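Local structure of malonyl acyl carrier protein transacylase (Streptococcus pneumoniae, 3IM8) at residues N56-T61 with Y118-A123; A113-Y118 with T245-E250; G12-G17 with P63-T68. The protein probably transfers the malonyl group from malonyl-CoA to holo acyl carrier protein, providing malonyl-ACP for fatty acid synthesis. All blocks are in the same frame, centred on the assembly; numbering follows the deposited sequence.

Overall arrangement
The three contacts tie helices and a loop together near the predicted active site, and all belong to the acyl transferase domain. Contact 3 sets the loop after strand 4-8 against helix 58-78; contact 1 joins the start of that helix to the end of helix 105-122; contact 2 links helix 105-122 to residues 245-250, which include the last part of helix 240-247. Contacts 1 and 2 have centres about 9 Å apart and share Tyr118. The centre of contact 3 lies about 14 Å from that of contact 1 and 17 Å from that of contact 2. The segments of contact 1 alternate along the chain with those of each other contact, whereas both segments of contact 3 precede those of contact 2.

Contact 1. Residues N56-T61 with Y118-A123; sequences NQTRYT and YMEEAA
Glu120, near the C-terminal end of helix 105-122, lays its carboxylate against the N-terminal turn of helix 58-78, whose N-cap position is held by Gln57. Two helices of the acyl transferase domain meet here, the Thr58 side chain lying about 9 Å from that of Ser90, a predicted active-site residue. With CG anti to the backbone N (chi1 -177°) and the chain extended beyond it, Glu120 spans the gap between the helices. Its OE1 receives two donors from Arg59: the backbone N at 3.3 Å, in a hydrogen bond that arrives from above the carboxylate plane, and the side-chain NH1 at 3.0 Å, in a salt bridge. The amide dipoles at this helix start probably add to the attraction. Arg59 returns to OE1 helped by its chi1 of 74° and by bends at chi2 and chi3; the guanidinium and carboxylate planes end 36° apart, and the two side chains cross at about a right angle. Chi1 and chi2 also bring Arg59 CD 3.4 Å above one face of the Tyr60 ring, toward its rim. Next to the charged pair, the buried Thr58 adds one apolar contact, its CB 4.0 Å from Glu120 CB, while Gln57 CB lies 3.9 Å from Glu120 OE2. Water 1 adds a looser bridge: 2.6 Å from Thr58 OG1, it donates a weak hydrogen bond to Glu120 OE2 at 3.4 Å.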
# COMPACT_ATOMS: atom_id res chain seq x y z
N ASN A 56 -12.04 -6.53 7.53
CA ASN A 56 -12.28 -5.26 6.83
C ASN A 56 -12.16 -4.03 7.75
O ASN A 56 -12.36 -2.91 7.28
CB ASN A 56 -13.66 -5.29 6.13
CG ASN A 56 -13.68 -6.22 4.91
OD1 ASN A 56 -12.65 -6.41 4.27
ND2 ASN A 56 -14.82 -6.81 4.60
N GLN A 57 -11.88 -4.24 9.04
CA GLN A 57 -11.57 -3.15 10.01
C GLN A 57 -10.06 -2.81 10.08
O GLN A 57 -9.27 -3.60 10.56
CB GLN A 57 -12.07 -3.46 11.43
CG GLN A 57 -13.60 -3.55 11.52
CD GLN A 57 -14.07 -4.07 12.90
OE1 GLN A 57 -13.41 -3.78 13.92
NE2 GLN A 57 -15.20 -4.88 12.93
N THR A 58 -9.75 -1.58 9.67
CA THR A 58 -8.39 -1.08 9.48
C THR A 58 -7.34 -1.60 10.48
O THR A 58 -6.24 -2.04 10.05
CB THR A 58 -8.38 0.49 9.34
OG1 THR A 58 -9.39 0.88 8.39
CG2 THR A 58 -7.02 1.00 8.84
N ARG A 59 -7.63 -1.60 11.77
CA ARG A 59 -6.65 -2.04 12.76
C ARG A 59 -6.30 -3.54 12.63
O ARG A 59 -5.23 -3.95 13.07
CB ARG A 59 -7.10 -1.72 14.21
CG ARG A 59 -8.23 -2.65 14.72
CD ARG A 59 -8.09 -2.99 16.19
NE ARG A 59 -8.04 -1.84 17.10
CZ ARG A 59 -8.90 -0.82 17.10
NH1 ARG A 59 -9.91 -0.77 16.22
NH2 ARG A 59 -8.73 0.16 17.99
N TYR A 60 -7.20 -4.34 12.03
CA TYR A 60 -6.90 -5.76 11.74
C TYR A 60 -6.49 -5.98 10.27
O TYR A 60 -5.69 -6.84 9.97
CB TYR A 60 -8.08 -6.68 12.08
CG TYR A 60 -8.58 -6.49 13.48
CD1 TYR A 60 -7.76 -6.77 14.57
CD2 TYR A 60 -9.85 -5.97 13.72
CE1 TYR A 60 -8.21 -6.59 15.84
CE2 TYR A 60 -10.31 -5.78 15.00
CZ TYR A 60 -9.47 -6.09 16.06
OH TYR A 60 -9.90 -5.87 17.35
N THR A 61 -7.05 -5.21 9.35
CA THR A 61 -6.65 -5.33 7.97
C THR A 61 -5.15 -5.16 7.78
O THR A 61 -4.51 -5.90 6.98
CB THR A 61 -7.32 -4.25 7.13
OG1 THR A 61 -8.72 -4.24 7.45
CG2 THR A 61 -7.14 -4.55 5.65
N TYR A 118 -4.37 4.03 14.69
CA TYR A 118 -4.27 5.51 14.63
C TYR A 118 -4.98 6.07 13.43
O TYR A 118 -5.60 7.11 13.53
CB TYR A 118 -2.84 6.02 14.58
CG TYR A 118 -1.93 5.58 15.73
CD1 TYR A 118 -0.57 5.35 15.51
CD2 TYR A 118 -2.44 5.36 17.03
CE1 TYR A 118 0.28 4.93 16.54
CE2 TYR A 118 -1.59 4.96 18.09
CZ TYR A 118 -0.24 4.75 17.82
OH TYR A 118 0.63 4.35 18.79
N MET A 119 -4.88 5.38 12.28
CA MET A 119 -5.52 5.83 11.02
C MET A 119 -7.04 5.75 11.11
O MET A 119 -7.74 6.68 10.68
CB MET A 119 -5.01 5.03 9.81
CG MET A 119 -3.56 5.39 9.48
SD MET A 119 -2.77 4.57 8.06
CE MET A 119 -3.72 5.14 6.68
N GLU A 120 -7.54 4.64 11.65
CA GLU A 120 -8.98 4.37 11.85
C GLU A 120 -9.63 5.41 12.78
O GLU A 120 -10.70 5.94 12.46
CB GLU A 120 -9.17 2.93 12.40
CG GLU A 120 -10.65 2.43 12.62
CD GLU A 120 -10.79 0.85 12.70
OE1 GLU A 120 -9.93 0.12 13.32
OE2 GLU A 120 -11.81 0.35 12.13
N GLU A 121 -9.01 5.69 13.91
CA GLU A 121 -9.56 6.68 14.86
C GLU A 121 -9.51 8.10 14.29
O GLU A 121 -10.42 8.86 14.46
CB GLU A 121 -8.85 6.60 16.23
CG GLU A 121 -7.46 7.23 16.31
CD GLU A 121 -6.63 6.87 17.57
OE1 GLU A 121 -6.34 7.80 18.36
OE2 GLU A 121 -6.24 5.67 17.73
N ALA A 122 -8.42 8.44 13.61
CA ALA A 122 -8.26 9.79 13.13
C ALA A 122 -9.14 10.02 11.90
O ALA A 122 -9.59 11.13 11.66
CB ALA A 122 -6.80 10.08 12.83
N ALA A 123 -9.39 8.96 11.11
CA ALA A 123 -10.17 9.11 9.90
C ALA A 123 -11.05 7.88 9.67
O ALA A 123 -10.61 6.95 8.97
CB ALA A 123 -9.23 9.37 8.69
O HOH W 1 -11.88 0.31 8.72

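Contact 2. Residues A113-Y118 with T245-E250. With ACT (acetate ion), chain B.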
# COMPACT_ATOMS: atom_id res chain seq x y z
N ALA A 113 -0.28 -2.79 13.41
CA ALA A 113 -1.47 -2.85 14.27
C ALA A 113 -1.74 -1.50 14.90
O ALA A 113 -2.89 -1.09 14.98
CB ALA A 113 -1.34 -3.88 15.33
N LYS A 114 -0.67 -0.80 15.31
CA LYS A 114 -0.78 0.55 15.88
C LYS A 114 -1.12 1.57 14.81
O LYS A 114 -2.08 2.35 15.00
CB LYS A 114 0.50 0.90 16.62
CG LYS A 114 0.50 0.38 18.08
CD LYS A 114 1.91 0.52 18.67
CE LYS A 114 2.01 0.16 20.17
NZ LYS A 114 1.27 1.18 21.01
N ARG A 115 -0.39 1.53 13.67
CA ARG A 115 -0.66 2.38 12.51
C ARG A 115 -2.13 2.30 12.11
O ARG A 115 -2.76 3.34 11.86
CB ARG A 115 0.20 2.00 11.29
CG ARG A 115 -0.01 2.88 10.11
CD ARG A 115 0.91 2.49 8.93
NE ARG A 115 0.78 3.31 7.70
CZ ARG A 115 -0.01 3.04 6.66
NH1 ARG A 115 -0.88 2.04 6.68
NH2 ARG A 115 0.03 3.83 5.59
N GLY A 116 -2.64 1.07 12.00
CA GLY A 116 -4.07 0.85 11.62
C GLY A 116 -5.05 1.54 12.57
O GLY A 116 -5.94 2.30 12.14
N ALA A 117 -4.86 1.26 13.86
CA ALA A 117 -5.58 1.91 14.95
C ALA A 117 -5.56 3.42 14.79
O ALA A 117 -6.64 4.00 14.70
CB ALA A 117 -5.04 1.47 16.34
N TYR A 118 -4.37 4.03 14.69
CA TYR A 118 -4.27 5.51 14.63
C TYR A 118 -4.98 6.07 13.43
O TYR A 118 -5.60 7.11 13.53
CB TYR A 118 -2.84 6.02 14.58
CG TYR A 118 -1.93 5.58 15.73
CD1 TYR A 118 -0.57 5.35 15.51
CD2 TYR A 118 -2.44 5.36 17.03
CE1 TYR A 118 0.28 4.93 16.54
CE2 TYR A 118 -1.59 4.96 18.09
CZ TYR A 118 -0.24 4.75 17.82
OH TYR A 118 0.63 4.35 18.79
N THR A 245 6.24 8.66 8.93
CA THR A 245 5.47 9.70 9.56
C THR A 245 4.68 10.53 8.56
O THR A 245 3.50 10.68 8.74
CB THR A 245 6.36 10.57 10.43
OG1 THR A 245 6.74 9.79 11.55
CG2 THR A 245 5.60 11.83 10.89
N ARG A 246 5.33 11.03 7.51
CA ARG A 246 4.64 11.83 6.46
C ARG A 246 3.75 11.00 5.53
O ARG A 246 2.74 11.50 5.04
CB ARG A 246 5.63 12.67 5.66
CG ARG A 246 6.34 13.72 6.56
CD ARG A 246 7.00 14.80 5.73
NE ARG A 246 8.11 14.26 4.96
CZ ARG A 246 8.24 14.32 3.63
NH1 ARG A 246 7.32 14.86 2.86
NH2 ARG A 246 9.31 13.81 3.07
N GLN A 247 4.15 9.76 5.28
CA GLN A 247 3.43 8.91 4.34
C GLN A 247 1.91 8.87 4.56
O GLN A 247 1.17 8.88 3.57
CB GLN A 247 3.99 7.48 4.32
CG GLN A 247 3.41 6.57 3.26
CD GLN A 247 3.13 5.16 3.85
OE1 GLN A 247 2.63 5.03 4.98
NE2 GLN A 247 3.45 4.12 3.07
N VAL A 248 1.47 8.83 5.82
CA VAL A 248 0.02 8.70 6.17
C VAL A 248 -0.78 9.98 5.85
O VAL A 248 -1.99 9.96 5.63
CB VAL A 248 -0.23 8.12 7.64
CG1 VAL A 248 0.34 6.72 7.82
CG2 VAL A 248 0.33 9.03 8.74
N LYS A 249 -0.07 11.10 5.74
CA LYS A 249 -0.71 12.39 5.51
C LYS A 249 -0.28 13.06 4.20
O LYS A 249 -0.65 14.20 3.96
CB LYS A 249 -0.47 13.33 6.72
CG LYS A 249 1.02 13.78 6.84
CD LYS A 249 1.27 14.77 7.98
CE LYS A 249 2.69 14.59 8.45
NZ LYS A 249 3.12 15.78 9.18
N GLU A 250 0.52 12.39 3.36
CA GLU A 250 0.94 12.95 2.04
C GLU A 250 0.61 12.00 0.86
O GLU A 250 0.36 10.80 1.08
CB GLU A 250 2.43 13.30 2.08
CG GLU A 250 2.70 14.46 3.00
CD GLU A 250 4.13 14.94 2.99
OE1 GLU A 250 4.82 14.85 1.96
OE2 GLU A 250 4.55 15.43 4.05
C ACT B . -3.83 2.79 3.46
O ACT B . -3.46 3.96 3.06
OXT ACT B . -3.17 2.10 4.41
CH3 ACT B . -5.08 2.36 2.70
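In the predicted active site of this acyltransferase, Arg115 of helix 105-122 reaches across to Gln247 and Val248 in residues 245-250. A fully extended chain from CG to NE, with chi1 trans, carries the guanidinium from helix 105-122 to Gln247. There Arg115 NH2 donates to Gln247 OE1 at 2.9 Å, a bent bond (138° at the hydrogen) with the donor above the carbonyl plane of the amide rather than on a lone pair. The two planes stand 61° apart, and the side chains cross at about a right angle. Val248 CG1 packs obliquely against the same group, 3.4 Å from Arg115 NE. NH1 points to another partner: Arg115 NH1 donates to OXT of a bound acetate at 3.2 Å, from near the guanidinium plane and fairly straight at 159°. The acetate, probably from the crystallisation liquor, is also hydrogen-bonded to Ser90 OG and His199 NE2. Arg115 NH2 further bonds Ser90 OG, and Gln62 OE1 takes a bond from NH1, so several neighbours fix the rotation of the guanidinium. Gln247 serves both predicted active-site residues, its backbone O accepting from His199 ND1 and its NE2 donating to Ser90 O. An arginine facing a carboxylate beside a Ser-His pair is consistent with the malonyl-binding site of FabD transacylases.

Contact 3. Residues G12-G17 with P63-T68; sequences GAQYLG and PAILAT
Gln14, in the loop between strand 4-8 and helix 20-25, presses its aliphatic stem onto Ile65 of helix 58-78, and this pair forms the tight part of the contact. Gln14 CB lies 3.9 Å from Ile65 CG1, and Gln14 OE1 is 3.5 Å from Ile65 CD1, so the apolar branch of the isoleucine meets both the root and the amide end of the glutamine. The buried Ile65 also packs on Leu91, next in sequence to Ser90, the predicted active-site serine and probably the nucleophile. Gln14 folds to make the contact: its CG sits between the backbone N and the carbonyl carbon (chi1 71°) and the chain bends again at chi2, turning the amide back along its own loop. There Gln14 OE1 accepts from Gly12 N at 2.8 Å, in the carbonyl plane and on a lone pair, while NE2 is hydrogen-bonded to Asn56 OD1. Both ends of the amide are therefore engaged, which should fix its flip and hold its OE1 beside Ile65 CD1. The solvent side is looser. Gly12 is exposed and comes only as near as 4.2 Å, from its N to Ile65 CD1; at phi 106° and psi -22° a CB would collide with the carbonyl O of the residue before, which calls for glycine here. The loop carries the end of the GQGAQ sequence, consistent with the glycine- and glutamine-rich loop after the first strand in FabD-type acyltransferases.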
# COMPACT_ATOMS: atom_id res chain seq x y z
N GLY A 12 -7.34 -2.79 1.41
CA GLY A 12 -8.44 -2.85 0.44
C GLY A 12 -8.37 -4.14 -0.39
O GLY A 12 -9.39 -4.59 -0.94
N ALA A 13 -7.21 -4.78 -0.47
CA ALA A 13 -7.10 -6.00 -1.31
C ALA A 13 -7.37 -7.30 -0.52
O ALA A 13 -7.43 -8.38 -1.11
CB ALA A 13 -5.74 -6.10 -2.01
N GLN A 14 -7.50 -7.21 0.79
CA GLN A 14 -7.76 -8.41 1.60
C GLN A 14 -9.04 -9.18 1.17
O GLN A 14 -9.95 -8.62 0.56
CB GLN A 14 -7.79 -8.06 3.10
CG GLN A 14 -9.04 -7.23 3.63
CD GLN A 14 -9.08 -5.74 3.19
OE1 GLN A 14 -8.15 -5.22 2.55
NE2 GLN A 14 -10.17 -5.04 3.57
N TYR A 15 -9.12 -10.48 1.49
CA TYR A 15 -10.38 -11.22 1.27
C TYR A 15 -10.38 -12.38 2.23
O TYR A 15 -9.33 -12.76 2.77
CB TYR A 15 -10.57 -11.61 -0.24
CG TYR A 15 -9.42 -12.44 -0.82
CD1 TYR A 15 -8.35 -11.83 -1.50
CD2 TYR A 15 -9.39 -13.84 -0.63
CE1 TYR A 15 -7.31 -12.59 -1.99
CE2 TYR A 15 -8.34 -14.61 -1.11
CZ TYR A 15 -7.30 -13.99 -1.78
OH TYR A 15 -6.25 -14.78 -2.22
N LEU A 16 -11.56 -12.91 2.52
CA LEU A 16 -11.65 -13.94 3.54
C LEU A 16 -10.87 -15.15 3.02
O LEU A 16 -11.01 -15.54 1.89
CB LEU A 16 -13.12 -14.29 3.85
CG LEU A 16 -13.58 -15.07 5.10
CD1 LEU A 16 -13.49 -14.22 6.36
CD2 LEU A 16 -15.04 -15.53 4.85
N GLY A 17 -10.04 -15.72 3.88
CA GLY A 17 -9.29 -16.92 3.58
C GLY A 17 -7.98 -16.71 2.84
O GLY A 17 -7.35 -17.70 2.48
N PRO A 63 -2.32 -5.48 9.79
CA PRO A 63 -1.43 -6.64 10.11
C PRO A 63 -1.84 -7.92 9.37
O PRO A 63 -1.00 -8.75 9.05
CB PRO A 63 -1.56 -6.77 11.63
CG PRO A 63 -2.93 -6.12 11.97
CD PRO A 63 -2.97 -4.94 11.01
N ALA A 64 -3.12 -8.05 9.01
CA ALA A 64 -3.54 -9.23 8.25
C ALA A 64 -2.86 -9.28 6.92
O ALA A 64 -2.29 -10.30 6.56
CB ALA A 64 -5.09 -9.27 8.03
N ILE A 65 -2.94 -8.17 6.17
CA ILE A 65 -2.32 -8.09 4.84
C ILE A 65 -0.79 -8.18 5.01
O ILE A 65 -0.13 -8.91 4.31
CB ILE A 65 -2.69 -6.78 4.09
CG1 ILE A 65 -4.13 -6.85 3.62
CG2 ILE A 65 -1.76 -6.57 2.82
CD1 ILE A 65 -4.71 -5.52 3.30
N LEU A 66 -0.22 -7.40 5.94
CA LEU A 66 1.25 -7.44 6.04
C LEU A 66 1.80 -8.86 6.29
O LEU A 66 2.77 -9.28 5.67
CB LEU A 66 1.78 -6.46 7.10
CG LEU A 66 3.30 -6.57 7.35
CD1 LEU A 66 4.01 -5.20 7.21
CD2 LEU A 66 3.66 -7.29 8.69
N ALA A 67 1.17 -9.60 7.20
CA ALA A 67 1.59 -10.95 7.53
C ALA A 67 1.42 -11.85 6.32
O ALA A 67 2.30 -12.65 6.02
CB ALA A 67 0.78 -11.47 8.69
N THR A 68 0.29 -11.70 5.62
CA THR A 68 0.02 -12.50 4.43
C THR A 68 1.01 -12.21 3.31
O THR A 68 1.60 -13.11 2.76
CB THR A 68 -1.37 -12.25 3.96
OG1 THR A 68 -2.28 -12.69 4.97
CG2 THR A 68 -1.61 -13.03 2.66